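Local coordinates for protein HupZ (Streptococcus sp. 'group A', PDB 5ESC) that probably degrades heme as a dimeric split-barrel enzyme of the pyridoxamine 5'-phosphate oxidase family, at residues D8-Q13 and I64-R69; D39-Y44 and V107-V112; I54-N59 and G79-Q84; L73-V78 and E113-L118. All coordinates share one frame; numbering follows the deposited sequence.

Interaction 1: residues D8-Q13 and I64-R69; sequences DLINNQ and IAFVDR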
loop_
_atom_site.group_PDB
_atom_site.type_symbol
_atom_site.label_atom_id
_atom_site.label_comp_id
_atom_site.label_asym_id
_atom_site.label_seq_id
_atom_site.Cartn_x
_atom_site.Cartn_y
_atom_site.Cartn_z
ATOM N N ASP A 8 -18.143 3.052 -3.256
ATOM C CA ASP A 8 -17.883 2.964 -4.692
ATOM C C ASP A 8 -16.441 2.625 -4.948
ATOM O O ASP A 8 -16.166 1.806 -5.801
ATOM C CB ASP A 8 -18.180 4.282 -5.414
ATOM C CG ASP A 8 -19.644 4.681 -5.352
ATOM O OD1 ASP A 8 -20.552 3.822 -5.121
ATOM O OD2 ASP A 8 -19.845 5.905 -5.528
ATOM N N LEU A 9 -15.528 3.311 -4.239
ATOM C CA LEU A 9 -14.086 2.986 -4.310
ATOM C C LEU A 9 -13.761 1.597 -3.881
ATOM O O LEU A 9 -13.065 0.844 -4.607
ATOM C CB LEU A 9 -13.230 3.950 -3.485
ATOM C CG LEU A 9 -12.811 5.153 -4.329
ATOM C CD1 LEU A 9 -13.858 6.245 -4.216
ATOM C CD2 LEU A 9 -11.485 5.705 -3.892
ATOM N N ILE A 10 -14.293 1.241 -2.705
ATOM C CA ILE A 10 -14.116 -0.102 -2.172
ATOM C C ILE A 10 -14.586 -1.103 -3.207
ATOM O O ILE A 10 -13.924 -2.125 -3.450
ATOM C CB ILE A 10 -14.897 -0.325 -0.810
ATOM C CG1 ILE A 10 -14.268 0.529 0.313
ATOM C CG2 ILE A 10 -14.874 -1.793 -0.479
ATOM C CD1 ILE A 10 -15.061 0.716 1.582
ATOM N N ASN A 11 -15.766 -0.821 -3.805
ATOM C CA ASN A 11 -16.338 -1.737 -4.831
ATOM C C ASN A 11 -15.575 -1.670 -6.148
ATOM O O ASN A 11 -15.532 -2.600 -6.892
ATOM C CB ASN A 11 -17.812 -1.460 -5.120
ATOM C CG ASN A 11 -18.758 -1.914 -4.012
ATOM O OD1 ASN A 11 -18.462 -2.797 -3.193
ATOM N ND2 ASN A 11 -19.941 -1.269 -3.977
ATOM N N ASN A 12 -14.975 -0.544 -6.433
ATOM C CA ASN A 12 -14.301 -0.379 -7.735
ATOM C C ASN A 12 -12.794 -0.443 -7.799
ATOM O O ASN A 12 -12.280 -0.638 -8.892
ATOM C CB ASN A 12 -14.847 0.877 -8.422
ATOM C CG ASN A 12 -16.275 0.675 -8.838
ATOM O OD1 ASN A 12 -16.534 -0.223 -9.602
ATOM N ND2 ASN A 12 -17.203 1.385 -8.232
ATOM N N GLN A 13 -12.083 -0.315 -6.656
ATOM C CA GLN A 13 -10.613 -0.247 -6.655
ATOM C C GLN A 13 -10.040 -1.429 -5.838
ATOM O O GLN A 13 -10.752 -2.087 -5.080
ATOM C CB GLN A 13 -10.124 1.107 -6.100
ATOM C CG GLN A 13 -10.732 2.361 -6.735
ATOM C CD GLN A 13 -10.458 2.431 -8.237
ATOM O OE1 GLN A 13 -9.499 1.836 -8.721
ATOM N NE2 GLN A 13 -11.375 3.052 -8.980
ATOM N N ILE A 64 -5.504 -0.001 5.259
ATOM C CA ILE A 64 -5.894 -0.412 3.960
ATOM C C ILE A 64 -6.166 0.836 3.176
ATOM O O ILE A 64 -6.882 1.756 3.683
ATOM C CB ILE A 64 -7.244 -1.232 3.953
ATOM C CG1 ILE A 64 -7.231 -2.392 4.944
ATOM C CG2 ILE A 64 -7.609 -1.669 2.534
ATOM C CD1 ILE A 64 -8.657 -2.870 5.200
ATOM N N ALA A 65 -5.659 0.887 1.950
ATOM C CA ALA A 65 -5.905 2.010 1.061
ATOM C C ALA A 65 -6.655 1.653 -0.229
ATOM O O ALA A 65 -6.406 0.600 -0.836
ATOM C CB ALA A 65 -4.597 2.769 0.808
ATOM N N PHE A 66 -7.606 2.504 -0.619
ATOM C CA PHE A 66 -8.324 2.385 -1.857
ATOM C C PHE A 66 -8.170 3.723 -2.574
ATOM O O PHE A 66 -8.495 4.768 -1.975
ATOM C CB PHE A 66 -9.831 2.169 -1.617
ATOM C CG PHE A 66 -10.147 0.849 -1.049
ATOM C CD1 PHE A 66 -10.276 -0.235 -1.879
ATOM C CD2 PHE A 66 -10.239 0.671 0.336
ATOM C CE1 PHE A 66 -10.627 -1.461 -1.370
ATOM C CE2 PHE A 66 -10.563 -0.569 0.852
ATOM C CZ PHE A 66 -10.727 -1.634 -0.008
ATOM N N VAL A 67 -7.655 3.678 -3.801
ATOM C CA VAL A 67 -7.335 4.883 -4.572
ATOM C C VAL A 67 -8.017 4.801 -5.961
ATOM O O VAL A 67 -7.858 3.828 -6.688
ATOM C CB VAL A 67 -5.809 5.156 -4.687
ATOM C CG1 VAL A 67 -5.553 6.376 -5.559
ATOM C CG2 VAL A 67 -5.147 5.436 -3.321
ATOM N N ASP A 68 -8.851 5.783 -6.280
ATOM C CA ASP A 68 -9.327 5.924 -7.655
ATOM C C ASP A 68 -8.344 6.867 -8.378
ATOM O O ASP A 68 -8.367 8.104 -8.151
ATOM C CB ASP A 68 -10.732 6.490 -7.703
ATOM C CG ASP A 68 -11.256 6.618 -9.172
ATOM O OD1 ASP A 68 -10.435 6.843 -10.102
ATOM O OD2 ASP A 68 -12.472 6.423 -9.365
ATOM N N ARG A 69 -7.448 6.241 -9.150
ATOM C CA ARG A 69 -6.315 6.908 -9.801
ATOM C C ARG A 69 -6.780 8.072 -10.704
ATOM O O ARG A 69 -6.121 9.115 -10.723
ATOM C CB ARG A 69 -5.502 5.890 -10.618
ATOM C CG ARG A 69 -3.984 6.025 -10.554
ATOM C CD ARG A 69 -3.392 6.885 -11.656
ATOM N NE ARG A 69 -2.084 6.463 -12.181
ATOM C CZ ARG A 69 -1.858 5.317 -12.835
ATOM N NH1 ARG A 69 -2.807 4.389 -12.979
ATOM N NH2 ARG A 69 -0.645 5.057 -13.302
HETATM O O HOH W 1 -13.848 4.354 -7.936
HETATM O O HOH W 2 -7.624 3.650 -9.864
#

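Interaction 2: residues D39-Y44 and V107-V112; sequences DKTFIY and VGIIHV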
loop_
_atom_site.group_PDB
_atom_site.type_symbol
_atom_site.label_atom_id
_atom_site.label_comp_id
_atom_site.label_asym_id
_atom_site.label_seq_id
_atom_site.Cartn_x
_atom_site.Cartn_y
_atom_site.Cartn_z
ATOM N N ASP A 39 -20.621 -1.549 8.455
ATOM C CA ASP A 39 -20.094 -0.187 8.388
ATOM C C ASP A 39 -18.777 -0.031 9.158
ATOM O O ASP A 39 -18.239 1.042 9.200
ATOM C CB ASP A 39 -21.166 0.863 8.934
ATOM C CG ASP A 39 -22.292 1.210 7.897
ATOM O OD1 ASP A 39 -22.160 1.026 6.642
ATOM O OD2 ASP A 39 -23.382 1.675 8.348
ATOM N N LYS A 40 -18.315 -1.023 9.913
ATOM C CA LYS A 40 -16.971 -0.879 10.515
ATOM C C LYS A 40 -16.051 -2.092 10.385
ATOM O O LYS A 40 -15.047 -2.158 11.090
ATOM C CB LYS A 40 -17.002 -0.464 11.993
ATOM C CG LYS A 40 -17.953 -1.209 12.802
ATOM C CD LYS A 40 -18.380 -0.506 14.089
ATOM C CE LYS A 40 -18.373 0.983 14.028
ATOM N NZ LYS A 40 -19.072 1.504 15.271
ATOM N N THR A 41 -16.333 -2.972 9.433
ATOM C CA THR A 41 -15.613 -4.247 9.357
ATOM C C THR A 41 -15.395 -4.588 7.903
ATOM O O THR A 41 -16.329 -4.508 7.146
ATOM C CB THR A 41 -16.411 -5.358 10.042
ATOM O OG1 THR A 41 -16.895 -4.867 11.284
ATOM C CG2 THR A 41 -15.528 -6.685 10.290
ATOM N N PHE A 42 -14.189 -4.982 7.542
ATOM C CA PHE A 42 -13.923 -5.552 6.239
ATOM C C PHE A 42 -13.598 -7.001 6.479
ATOM O O PHE A 42 -13.167 -7.386 7.597
ATOM C CB PHE A 42 -12.671 -4.968 5.587
ATOM C CG PHE A 42 -12.788 -3.584 5.051
ATOM C CD1 PHE A 42 -13.116 -3.348 3.702
ATOM C CD2 PHE A 42 -12.524 -2.476 5.874
ATOM C CE1 PHE A 42 -13.167 -2.088 3.206
ATOM C CE2 PHE A 42 -12.605 -1.191 5.359
ATOM C CZ PHE A 42 -12.894 -0.993 4.024
ATOM N N ILE A 43 -13.757 -7.851 5.473
ATOM C CA ILE A 43 -13.250 -9.185 5.525
ATOM C C ILE A 43 -12.471 -9.394 4.233
ATOM O O ILE A 43 -12.734 -8.675 3.249
ATOM C CB ILE A 43 -14.314 -10.321 5.752
ATOM C CG1 ILE A 43 -15.492 -10.336 4.719
ATOM C CG2 ILE A 43 -14.849 -10.300 7.236
ATOM C CD1 ILE A 43 -16.186 -11.639 4.629
ATOM N N TYR A 44 -11.575 -10.371 4.210
ATOM C CA TYR A 44 -10.914 -10.788 2.978
ATOM C C TYR A 44 -10.677 -12.291 3.036
ATOM O O TYR A 44 -10.621 -12.846 4.114
ATOM C CB TYR A 44 -9.602 -9.997 2.678
ATOM C CG TYR A 44 -8.345 -10.445 3.427
ATOM C CD1 TYR A 44 -8.023 -9.914 4.651
ATOM C CD2 TYR A 44 -7.491 -11.397 2.887
ATOM C CE1 TYR A 44 -6.868 -10.308 5.354
ATOM C CE2 TYR A 44 -6.306 -11.801 3.596
ATOM C CZ TYR A 44 -6.026 -11.239 4.824
ATOM O OH TYR A 44 -4.911 -11.548 5.560
ATOM N N VAL A 107 -10.073 -16.517 7.057
ATOM C CA VAL A 107 -10.611 -15.236 6.719
ATOM C C VAL A 107 -9.892 -14.138 7.570
ATOM O O VAL A 107 -9.631 -14.360 8.749
ATOM C CB VAL A 107 -12.174 -15.210 6.956
ATOM C CG1 VAL A 107 -12.605 -15.516 8.409
ATOM C CG2 VAL A 107 -12.793 -13.925 6.390
ATOM N N GLY A 108 -9.562 -13.022 6.967
ATOM C CA GLY A 108 -8.987 -11.876 7.652
ATOM C C GLY A 108 -10.167 -10.965 7.991
ATOM O O GLY A 108 -11.024 -10.752 7.143
ATOM N N ILE A 109 -10.217 -10.375 9.190
ATOM C CA ILE A 109 -11.351 -9.578 9.563
ATOM C C ILE A 109 -10.748 -8.274 10.084
ATOM O O ILE A 109 -9.885 -8.375 10.986
ATOM C CB ILE A 109 -12.066 -10.218 10.671
ATOM C CG1 ILE A 109 -12.771 -11.494 10.225
ATOM C CG2 ILE A 109 -13.265 -9.330 11.151
ATOM C CD1 ILE A 109 -12.560 -12.493 11.311
ATOM N N ILE A 110 -11.124 -7.125 9.546
ATOM C CA ILE A 110 -10.446 -5.887 9.886
ATOM C C ILE A 110 -11.503 -5.080 10.616
ATOM O O ILE A 110 -12.498 -4.770 10.027
ATOM C CB ILE A 110 -9.965 -5.141 8.669
ATOM C CG1 ILE A 110 -8.815 -5.870 7.923
ATOM C CG2 ILE A 110 -9.395 -3.775 8.955
ATOM C CD1 ILE A 110 -9.198 -7.119 7.216
ATOM N N HIS A 111 -11.184 -4.688 11.826
ATOM C CA HIS A 111 -12.023 -3.804 12.664
ATOM C C HIS A 111 -11.555 -2.372 12.461
ATOM O O HIS A 111 -10.490 -1.974 12.917
ATOM C CB HIS A 111 -11.926 -4.237 14.119
ATOM C CG HIS A 111 -12.286 -5.675 14.330
ATOM N ND1 HIS A 111 -13.578 -6.127 14.290
ATOM C CD2 HIS A 111 -11.522 -6.769 14.552
ATOM C CE1 HIS A 111 -13.604 -7.423 14.496
ATOM N NE2 HIS A 111 -12.371 -7.845 14.643
ATOM N N VAL A 112 -12.342 -1.630 11.727
ATOM C CA VAL A 112 -12.001 -0.310 11.346
ATOM C C VAL A 112 -12.119 0.662 12.535
ATOM O O VAL A 112 -13.143 0.703 13.222
ATOM C CB VAL A 112 -12.828 0.168 10.161
ATOM C CG1 VAL A 112 -12.599 1.663 9.924
ATOM C CG2 VAL A 112 -12.455 -0.600 8.927
HETATM O O HOH W 3 -15.496 -4.119 13.615
#

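Interaction 3: residues I54-N59 and G79-Q84; sequences INIEDN and GTAEIQ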
loop_
_atom_site.group_PDB
_atom_site.type_symbol
_atom_site.label_atom_id
_atom_site.label_comp_id
_atom_site.label_asym_id
_atom_site.label_seq_id
_atom_site.Cartn_x
_atom_site.Cartn_y
_atom_site.Cartn_z
ATOM N N ILE A 54 0.952 -13.359 8.598
ATOM C CA ILE A 54 1.890 -13.520 9.673
ATOM C C ILE A 54 1.926 -12.246 10.562
ATOM O O ILE A 54 1.952 -12.317 11.787
ATOM C CB ILE A 54 3.282 -13.787 9.086
ATOM C CG1 ILE A 54 3.271 -15.072 8.295
ATOM C CG2 ILE A 54 4.355 -13.888 10.158
ATOM C CD1 ILE A 54 2.730 -16.212 9.078
ATOM N N ASN A 55 1.927 -11.106 9.919
ATOM C CA ASN A 55 1.958 -9.828 10.609
ATOM C C ASN A 55 0.646 -9.603 11.370
ATOM O O ASN A 55 0.667 -9.145 12.536
ATOM C CB ASN A 55 2.205 -8.693 9.604
ATOM C CG ASN A 55 3.632 -8.694 9.022
ATOM O OD1 ASN A 55 4.500 -9.426 9.437
ATOM N ND2 ASN A 55 3.837 -7.852 8.018
ATOM N N ILE A 56 -0.509 -9.842 10.715
ATOM C CA ILE A 56 -1.831 -9.753 11.438
ATOM C C ILE A 56 -1.885 -10.641 12.714
ATOM O O ILE A 56 -2.226 -10.185 13.803
ATOM C CB ILE A 56 -3.059 -10.023 10.530
ATOM C CG1 ILE A 56 -3.235 -8.866 9.519
ATOM C CG2 ILE A 56 -4.320 -10.258 11.329
ATOM C CD1 ILE A 56 -4.023 -9.256 8.306
ATOM N N GLU A 57 -1.462 -11.879 12.570
ATOM C CA GLU A 57 -1.402 -12.781 13.729
ATOM C C GLU A 57 -0.383 -12.317 14.760
ATOM O O GLU A 57 -0.668 -12.457 15.930
ATOM C CB GLU A 57 -1.126 -14.253 13.282
ATOM C CG GLU A 57 -2.218 -14.738 12.364
ATOM C CD GLU A 57 -2.045 -16.201 11.902
ATOM O OE1 GLU A 57 -1.228 -16.876 12.507
ATOM O OE2 GLU A 57 -2.706 -16.692 10.974
ATOM N N ASP A 58 0.760 -11.760 14.346
ATOM C CA ASP A 58 1.733 -11.226 15.292
ATOM C C ASP A 58 1.228 -10.025 16.120
ATOM O O ASP A 58 1.424 -9.974 17.341
ATOM C CB ASP A 58 3.052 -10.798 14.654
ATOM C CG ASP A 58 4.074 -10.289 15.695
ATOM O OD1 ASP A 58 4.643 -11.140 16.422
ATOM O OD2 ASP A 58 4.263 -9.036 15.832
ATOM N N ASN A 59 0.625 -9.045 15.467
ATOM C CA ASN A 59 0.314 -7.766 16.193
ATOM C C ASN A 59 -0.974 -7.075 15.776
ATOM O O ASN A 59 -1.338 -6.054 16.293
ATOM C CB ASN A 59 1.518 -6.810 16.063
ATOM C CG ASN A 59 1.839 -6.492 14.612
ATOM O OD1 ASN A 59 0.994 -5.890 13.871
ATOM N ND2 ASN A 59 3.006 -6.948 14.131
ATOM N N GLY A 79 -7.000 0.193 11.348
ATOM C CA GLY A 79 -7.608 -0.550 12.477
ATOM C C GLY A 79 -6.801 -1.719 12.937
ATOM O O GLY A 79 -5.543 -1.717 12.760
ATOM N N THR A 80 -7.478 -2.694 13.549
ATOM C CA THR A 80 -6.857 -3.876 14.053
ATOM C C THR A 80 -7.539 -5.089 13.394
ATOM O O THR A 80 -8.735 -5.041 13.166
ATOM C CB THR A 80 -6.955 -3.964 15.599
ATOM O OG1 THR A 80 -6.090 -5.008 16.049
ATOM C CG2 THR A 80 -8.383 -4.272 16.116
ATOM N N ALA A 81 -6.754 -6.105 13.078
ATOM C CA ALA A 81 -7.190 -7.274 12.344
ATOM C C ALA A 81 -6.951 -8.577 13.048
ATOM O O ALA A 81 -6.086 -8.653 13.965
ATOM C CB ALA A 81 -6.549 -7.294 10.957
ATOM N N GLU A 82 -7.694 -9.615 12.657
ATOM C CA GLU A 82 -7.528 -10.937 13.216
ATOM C C GLU A 82 -7.761 -11.898 12.093
ATOM O O GLU A 82 -8.399 -11.551 11.100
ATOM C CB GLU A 82 -8.561 -11.252 14.333
ATOM C CG GLU A 82 -9.967 -10.742 14.142
ATOM C CD GLU A 82 -10.960 -11.219 15.232
ATOM O OE1 GLU A 82 -11.977 -10.490 15.453
ATOM O OE2 GLU A 82 -10.713 -12.321 15.868
ATOM N N ILE A 83 -7.296 -13.112 12.283
ATOM C CA ILE A 83 -7.451 -14.176 11.310
ATOM C C ILE A 83 -8.309 -15.251 12.008
ATOM O O ILE A 83 -8.054 -15.548 13.174
ATOM C CB ILE A 83 -6.089 -14.779 10.926
ATOM C CG1 ILE A 83 -5.210 -13.743 10.307
ATOM C CG2 ILE A 83 -6.256 -15.982 9.991
ATOM C CD1 ILE A 83 -5.610 -13.296 8.884
ATOM N N GLN A 84 -9.344 -15.787 11.338
ATOM C CA GLN A 84 -10.167 -16.821 11.861
ATOM C C GLN A 84 -10.196 -17.986 10.839
ATOM O O GLN A 84 -10.153 -17.775 9.609
ATOM C CB GLN A 84 -11.556 -16.391 12.273
ATOM C CG GLN A 84 -11.559 -15.392 13.465
ATOM C CD GLN A 84 -12.934 -14.979 13.888
ATOM O OE1 GLN A 84 -13.894 -15.486 13.377
ATOM N NE2 GLN A 84 -13.032 -14.030 14.784
HETATM O O HOH W 4 -3.462 -4.150 16.165
#

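Interaction 4: residues L73-V78 and E113-L118; sequences LGYRFV and ERIFNL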
loop_
_atom_site.group_PDB
_atom_site.type_symbol
_atom_site.label_atom_id
_atom_site.label_comp_id
_atom_site.label_asym_id
_atom_site.label_seq_id
_atom_site.Cartn_x
_atom_site.Cartn_y
_atom_site.Cartn_z
ATOM N N LEU A 73 -9.494 10.305 -6.121
ATOM C CA LEU A 73 -10.216 10.087 -4.870
ATOM C C LEU A 73 -9.523 8.903 -4.147
ATOM O O LEU A 73 -8.887 8.072 -4.794
ATOM C CB LEU A 73 -11.651 9.734 -5.179
ATOM C CG LEU A 73 -12.517 10.844 -5.859
ATOM C CD1 LEU A 73 -13.901 10.306 -6.226
ATOM C CD2 LEU A 73 -12.626 12.118 -5.011
ATOM N N GLY A 74 -9.655 8.846 -2.821
ATOM C CA GLY A 74 -9.175 7.709 -2.076
ATOM C C GLY A 74 -9.352 7.802 -0.598
ATOM O O GLY A 74 -9.601 8.914 -0.035
ATOM N N TYR A 75 -9.267 6.645 0.046
ATOM C CA TYR A 75 -9.428 6.571 1.501
ATOM C C TYR A 75 -8.476 5.571 2.064
ATOM O O TYR A 75 -8.140 4.557 1.402
ATOM C CB TYR A 75 -10.849 6.157 1.840
ATOM C CG TYR A 75 -11.896 7.187 1.481
ATOM C CD1 TYR A 75 -12.211 8.261 2.358
ATOM C CD2 TYR A 75 -12.562 7.096 0.263
ATOM C CE1 TYR A 75 -13.154 9.217 1.980
ATOM C CE2 TYR A 75 -13.496 8.034 -0.128
ATOM C CZ TYR A 75 -13.798 9.068 0.730
ATOM O OH TYR A 75 -14.728 9.930 0.288
ATOM N N ARG A 76 -8.081 5.829 3.283
ATOM C CA ARG A 76 -7.210 4.947 4.059
ATOM C C ARG A 76 -8.020 4.523 5.320
ATOM O O ARG A 76 -8.518 5.406 6.059
ATOM C CB ARG A 76 -5.927 5.730 4.444
ATOM C CG ARG A 76 -4.982 5.052 5.448
ATOM C CD ARG A 76 -3.593 5.710 5.515
ATOM N NE ARG A 76 -3.690 7.075 5.992
ATOM C CZ ARG A 76 -3.458 7.464 7.236
ATOM N NH1 ARG A 76 -3.023 6.620 8.162
ATOM N NH2 ARG A 76 -3.622 8.737 7.562
ATOM N N PHE A 77 -8.206 3.216 5.510
ATOM C CA PHE A 77 -8.913 2.647 6.661
ATOM C C PHE A 77 -7.850 2.080 7.632
ATOM O O PHE A 77 -6.986 1.188 7.291
ATOM C CB PHE A 77 -9.890 1.581 6.194
ATOM C CG PHE A 77 -10.901 2.083 5.230
ATOM C CD1 PHE A 77 -10.600 2.237 3.902
ATOM C CD2 PHE A 77 -12.158 2.496 5.662
ATOM C CE1 PHE A 77 -11.503 2.789 3.000
ATOM C CE2 PHE A 77 -13.090 3.008 4.771
ATOM C CZ PHE A 77 -12.753 3.172 3.420
ATOM N N VAL A 78 -7.874 2.548 8.853
ATOM C CA VAL A 78 -6.936 2.102 9.839
ATOM C C VAL A 78 -7.617 1.297 10.902
ATOM O O VAL A 78 -8.682 1.736 11.396
ATOM C CB VAL A 78 -6.207 3.269 10.525
ATOM C CG1 VAL A 78 -5.178 2.758 11.560
ATOM C CG2 VAL A 78 -5.500 4.145 9.502
ATOM N N GLU A 113 -11.047 1.396 12.804
ATOM C CA GLU A 113 -10.998 2.387 13.929
ATOM C C GLU A 113 -11.014 3.823 13.482
ATOM O O GLU A 113 -11.621 4.667 14.136
ATOM C CB GLU A 113 -9.751 2.151 14.812
ATOM C CG GLU A 113 -9.814 0.811 15.540
ATOM C CD GLU A 113 -8.523 0.406 16.278
ATOM O OE1 GLU A 113 -7.432 1.010 16.185
ATOM O OE2 GLU A 113 -8.605 -0.574 17.001
ATOM N N ARG A 114 -10.327 4.111 12.398
ATOM C CA ARG A 114 -10.354 5.429 11.776
ATOM C C ARG A 114 -10.259 5.384 10.285
ATOM O O ARG A 114 -9.778 4.378 9.711
ATOM C CB ARG A 114 -9.293 6.334 12.334
ATOM C CG ARG A 114 -8.177 5.688 13.026
ATOM C CD ARG A 114 -7.764 6.342 14.328
ATOM N NE ARG A 114 -6.314 6.180 14.360
ATOM C CZ ARG A 114 -5.643 5.046 14.637
ATOM N NH1 ARG A 114 -6.276 3.912 14.976
ATOM N NH2 ARG A 114 -4.306 5.064 14.583
ATOM N N ILE A 115 -10.771 6.432 9.657
ATOM C CA ILE A 115 -10.812 6.591 8.224
ATOM C C ILE A 115 -10.228 7.979 7.858
ATOM O O ILE A 115 -10.448 8.978 8.577
ATOM C CB ILE A 115 -12.210 6.436 7.670
ATOM C CG1 ILE A 115 -12.860 5.130 8.169
ATOM C CG2 ILE A 115 -12.153 6.589 6.134
ATOM C CD1 ILE A 115 -14.365 5.049 7.937
ATOM N N PHE A 116 -9.405 8.004 6.804
ATOM C CA PHE A 116 -8.714 9.257 6.318
ATOM C C PHE A 116 -8.963 9.386 4.849
ATOM O O PHE A 116 -8.979 8.393 4.136
ATOM C CB PHE A 116 -7.212 9.238 6.595
ATOM C CG PHE A 116 -6.879 9.164 8.063
ATOM C CD1 PHE A 116 -6.932 10.314 8.869
ATOM C CD2 PHE A 116 -6.574 7.972 8.662
ATOM C CE1 PHE A 116 -6.635 10.245 10.233
ATOM C CE2 PHE A 116 -6.271 7.894 10.025
ATOM C CZ PHE A 116 -6.295 9.020 10.820
ATOM N N ASN A 117 -9.271 10.601 4.419
ATOM C CA ASN A 117 -9.571 10.874 3.036
ATOM C C ASN A 117 -8.186 11.062 2.441
ATOM O O ASN A 117 -7.375 11.716 3.064
ATOM C CB ASN A 117 -10.445 12.163 2.916
ATOM C CG ASN A 117 -11.273 12.235 1.602
ATOM O OD1 ASN A 117 -10.733 12.085 0.485
ATOM N ND2 ASN A 117 -12.585 12.520 1.741
ATOM N N LEU A 118 -7.894 10.462 1.285
ATOM C CA LEU A 118 -6.617 10.740 0.592
ATOM C C LEU A 118 -6.841 11.792 -0.517
ATOM O O LEU A 118 -5.969 11.971 -1.350
ATOM C CB LEU A 118 -5.974 9.488 -0.004
ATOM C CG LEU A 118 -5.739 8.298 0.907
ATOM C CD1 LEU A 118 -5.514 7.091 0.020
ATOM C CD2 LEU A 118 -4.595 8.456 1.906
HETATM O O HOH W 5 -11.055 10.904 -1.621
#

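Interaction 1: residues D8-Q13 and I64-R69
Ile10 lies over one face of the Phe66 ring where helix 4-12 packs on the split barrel. The helix segment runs at 91° to strand 64-68. Ile10 CG1 stands 4.0 Å from the centroid of the Phe66 ring, a CH-pi contact close to the ring normal. At the edge of the same ring, Phe66 CD1 is 3.7 Å from Gln13 O. Leu9 crosses Asp68 at about a right angle. Leu9 CD2 reaches the strand backbone, 3.6 Å from Asp68 N. Gln13 is the first residue past the helix. Gln13 CG sits beside the backbone N (chi1 -52°) and lies 3.2 Å from Val67 O; the bend at chi2 then turns the amide toward Asp68. Amide and carboxylate planes are 41° apart, and water joins them. Asp68 OD1 turns to the backbone N of Arg71. One water accepts from Gln13 NE2 at 3.0 Å and donates to Asp68 OD2 at 2.9 Å. A second donates to Gln13 OE1 and accepts from Arg69 N at 2.7 Å.

Interaction 2: residues D39-Y44 and V107-V112
Phe42 and Val112 meet on the face that also carries Ile110 and Tyr44. Val112 CG2 comes to the edge of the Phe42 ring, 3.6 Å from Phe42 CD2. Phe42 CB rests against Ile110 CB. Tyr44 holds its CG between its backbone N and carbonyl carbon (chi1 80°), which folds the ring over Gly108. Tyr44 CE1 lies 3.5 Å from Gly108 CA, where the glycine has no side chain in the way. Ile110 CD1 touches the edge of the Tyr44 ring. The other face carries Thr41, Ile43 and Ile109. Thr41 and Ile109 lie side by side and touch through their CG2 atoms at 3.6 Å. Ile43 CG2 packs on Ile109 CG1 at 3.8 Å. Tyr89 of helix 88-97 covers Ile43 and Ile109.

Between the two faces, five backbone hydrogen bonds join the strands. Phe42 and Ile110 form a hydrogen-bonded pair, and so do Tyr44 and Gly108. Val112 N donates to Lys40 O at 2.8 Å, just before strand 41-46 begins. At the polar edge a water donates to Thr41 OG1 at 2.8 Å and lies 2.9 Å from His111 ND1, in the plane of the imidazole. Thr41 OG1 is also hydrogen-bonded to Asp38 OD1, and His111 NE2 to Glu82 OE1. The arrangement is an antiparallel strand pair of the split barrel of the FMN-binding clan.

Interaction 3: residues I54-N59 and G79-Q84
Helix 54-59 crosses strand 79-84 at 108°, with the two axes 7.3 Å apart at their closest. Ile56 carries the contact. Ile56 CG2 is anti to the backbone N and sits between two residues of the strand, 3.7 Å from Ala81 CB and 3.7 Å from Ile83 CG1. The same methyl also lies against the peptide that joins Ala81 to Glu82. Ile56 CG1 adds a second touch on Ala81 CB. Glu57 crosses Ile83 at about a right angle. Glu57 CG lies 3.8 Å from Ile83 CG1, and Glu57 OE2 passes alongside Ile83 CG2. That carboxylate is held by a salt bridge to Arg53, one turn back in the helix. At the end of the segment a water donates to Asn59 O at 2.9 Å and lies 2.8 Å from Thr80 OG1. Around the contact, Ile56 also packs on Ile62 of strand 61-68 and on Tyr44 of strand 41-46. Helix 51-59 therefore rests on three strands of the sheet.

Interaction 4: residues L73-V78 and E113-L118
A classic beta bulge interrupts this antiparallel strand pair where Glu113 and Arg114 both face Val78. Val78 O takes both backbone N-H groups, from Glu113 N at 2.8 Å and Arg114 N at 3.1 Å. Arg76 and Phe116 form a hydrogen-bonded pair. Their flat groups lie face to face, with the guanidinium and ring planes 4° apart. Arg76 NH2 stands over the ring near its rim, 3.2 Å from Phe116 CD2. The bend at chi3 (64°) helps turn the guanidinium over the ring, and Glu63 makes a salt bridge to Arg76 NH1. Val78 CG2 meets the edge of the Phe116 ring, while Val78 CG1 lies over the guanidinium of Arg114. Arg114 NH1 makes a salt bridge to Glu113 OE1 at 3.3 Å. On the other face Phe77 lies beside Ile115, with Phe77 CD2 3.7 Å from Ile115 CG1. Tyr75 CE1 is 3.4 Å from Asn117 ND2, with ring and amide planes 45° apart; Asn117 OD1 accepts from the backbone N of Gln119. Leu118 N closes the pairing on Gly74 O at 2.7 Å. Arg76, Val78 and Leu118 also pack on the second subunit. The arrangement is a bulged antiparallel pair at the dimer face of a split barrel.

How the interactions relate
From the N terminus, helix 4-12 comes first, and interaction 1 closes a loop of 50 residues by setting it on strand 61-68. Strand 41-46 lies within that loop, and interaction 2 joins it to strand 106-117, so the two contacts cross. Interaction 3 falls wholly between the segments of interaction 2, also crosses interaction 1, and brings helix 51-59 onto strand 73-84. Interaction 4 follows interaction 1 in series and crosses interactions 2 and 3. It pairs strand 73-84, shared with interaction 3, with strand 106-117, shared with interaction 2. Phe42 connects interactions 1, 2 and 4 by touching Ile10, Phe66 and Phe77. Interactions 1 and 4 both touch the second subunit.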